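PDB 4FTD: uncharacterized protein from Bacteroides eggerthii, which is of unknown function but joins a six-bladed beta-propeller to an immunoglobulin-like domain and may act in carbohydrate metabolism. Local coordinates for residues Y218-E221 / N226-V229. Numbering follows the deposited sequence.
Sequences YYWE and NPEV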
loop_
_atom_site.group_PDB
_atom_site.type_symbol
_atom_site.label_atom_id
_atom_site.label_comp_id
_atom_site.label_asym_id
_atom_site.label_seq_id
_atom_site.Cartn_x
_atom_site.Cartn_y
_atom_site.Cartn_z
ATOM N N TYR A 218 12.746 16.912 16.985
ATOM C CA TYR A 218 14.123 16.748 16.640
ATOM C C TYR A 218 14.282 16.230 15.203
ATOM O O TYR A 218 13.426 15.479 14.700
ATOM C CB TYR A 218 14.733 15.727 17.573
ATOM C CG TYR A 218 14.666 16.102 19.049
ATOM C CD1 TYR A 218 13.566 15.757 19.819
ATOM C CD2 TYR A 218 15.722 16.803 19.662
ATOM C CE1 TYR A 218 13.516 16.037 21.189
ATOM C CE2 TYR A 218 15.681 17.110 21.023
ATOM C CZ TYR A 218 14.572 16.734 21.779
ATOM O OH TYR A 218 14.542 16.977 23.110
ATOM N N TYR A 219 15.442 16.568 14.611
ATOM C CA TYR A 219 15.758 16.281 13.231
ATOM C C TYR A 219 17.188 15.777 13.075
ATOM O O TYR A 219 18.124 16.356 13.662
ATOM C CB TYR A 219 15.598 17.596 12.433
ATOM C CG TYR A 219 16.013 17.567 10.956
ATOM C CD1 TYR A 219 15.113 17.199 9.962
ATOM C CD2 TYR A 219 17.258 18.024 10.554
ATOM C CE1 TYR A 219 15.472 17.220 8.626
ATOM C CE2 TYR A 219 17.621 18.030 9.218
ATOM C CZ TYR A 219 16.716 17.624 8.260
ATOM O OH TYR A 219 17.043 17.627 6.924
ATOM N N TRP A 220 17.351 14.729 12.264
ATOM C CA TRP A 220 18.644 14.210 11.868
ATOM C C TRP A 220 18.721 14.275 10.359
ATOM O O TRP A 220 17.895 13.655 9.657
ATOM C CB TRP A 220 18.793 12.734 12.283
ATOM C CG TRP A 220 19.059 12.554 13.727
ATOM C CD1 TRP A 220 20.268 12.273 14.313
ATOM C CD2 TRP A 220 18.099 12.583 14.774
ATOM N NE1 TRP A 220 20.125 12.187 15.672
ATOM C CE2 TRP A 220 18.793 12.350 15.982
ATOM C CE3 TRP A 220 16.713 12.820 14.820
ATOM C CZ2 TRP A 220 18.149 12.326 17.213
ATOM C CZ3 TRP A 220 16.080 12.781 16.051
ATOM C CH2 TRP A 220 16.793 12.542 17.221
ATOM N N GLU A 221 19.688 15.019 9.855
ATOM C CA GLU A 221 19.884 15.166 8.408
ATOM C C GLU A 221 20.186 13.819 7.767
ATOM O O GLU A 221 19.612 13.448 6.745
ATOM C CB GLU A 221 21.054 16.141 8.157
ATOM C CG GLU A 221 21.407 16.417 6.700
ATOM C CD GLU A 221 20.424 17.321 5.973
ATOM O OE1 GLU A 221 19.809 18.232 6.596
ATOM O OE2 GLU A 221 20.286 17.136 4.743
ATOM N N ASN A 226 24.501 14.856 14.081
ATOM C CA ASN A 226 24.087 15.342 15.392
ATOM C C ASN A 226 22.604 15.646 15.304
ATOM O O ASN A 226 22.125 16.069 14.238
ATOM C CB ASN A 226 24.783 16.639 15.787
ATOM C CG ASN A 226 26.299 16.526 15.776
ATOM O OD1 ASN A 226 26.865 15.502 16.093
ATOM N ND2 ASN A 226 26.951 17.596 15.408
ATOM N N PRO A 227 21.870 15.466 16.406
ATOM C CA PRO A 227 20.477 15.824 16.429
ATOM C C PRO A 227 20.327 17.374 16.377
ATOM O O PRO A 227 21.167 18.053 16.927
ATOM C CB PRO A 227 20.024 15.308 17.804
ATOM C CG PRO A 227 21.254 15.389 18.660
ATOM C CD PRO A 227 22.337 14.980 17.721
ATOM N N GLU A 228 19.264 17.891 15.770
ATOM C CA GLU A 228 18.930 19.310 15.828
ATOM C C GLU A 228 17.551 19.457 16.445
ATOM O O GLU A 228 16.624 18.777 16.031
ATOM C CB GLU A 228 18.920 19.913 14.425
ATOM C CG GLU A 228 20.258 19.813 13.719
ATOM C CD GLU A 228 20.208 20.283 12.266
ATOM O OE1 GLU A 228 19.853 21.472 12.075
ATOM O OE2 GLU A 228 20.531 19.476 11.331
ATOM N N VAL A 229 17.418 20.322 17.445
ATOM C CA VAL A 229 16.102 20.647 17.974
ATOM C C VAL A 229 15.513 21.640 16.961
ATOM O O VAL A 229 16.094 22.691 16.742
ATOM C CB VAL A 229 16.157 21.300 19.354
ATOM C CG1 VAL A 229 14.750 21.335 19.918
ATOM C CG2 VAL A 229 17.171 20.575 20.258
HETATM O O HOH W 1 20.911 16.805 11.726
HETATM O O HOH W 2 20.890 19.891 8.603
#
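The outer beta hairpin of one propeller blade, strands 215-220 and 228-233, is paired near its turn by Tyr219 and Glu228, an antiparallel hydrogen-bonded pair. Tyr219 N donates to Glu228 O at 2.9 Å, and Glu228 N returns a bond to Tyr219 O at 2.8 Å. Tyr218 and Val229 follow as a non-hydrogen-bonded pair, where CG2 of Val229 reaches CE2 of Tyr218 at 3.8 Å. Next to the Tyr219-Glu228 pair, toward the turn, Pro227 makes a CH-pi contact: Pro227 CA sits 4.0 Å from the centroid of the Trp220 five-membered ring, 20° off its normal, while Pro227 CB lies over the same indole, 3.6 Å from CZ2. With CG anti to its carbonyl carbon (chi1 -76°), Trp220 turns one face of the indole to the proline, and NE1 is bonded to the Asp181 carbonyl. Replacing this indole with an alanine side chain is likely to strip Pro227 of its aromatic partner and leave the Asp181 carbonyl without this donor. On the sheet face shared by Tyr219 and Glu228, the side chains run alongside each other, with Glu228 OE2 at the phenol ring's edge and the carboxylate plane turned 87° from the ring. Two waters then link Glu228 OE2 to the 218-221 side: one also accepts from Glu221 N, the other donates to Glu221 OE1, which takes the Tyr219 OH bond from above its carboxylate plane. The two acids, OE1 of Glu221 and OE2 of Glu228 being 4.9 Å apart, are thus bridged by water, and the Glu228 OE1 salt bridge to Lys280 probably offsets part of their repulsion. The hairpin end therefore combines two backbone bonds between its strands with an apolar proline-indole contact and a hydrated pair of acids.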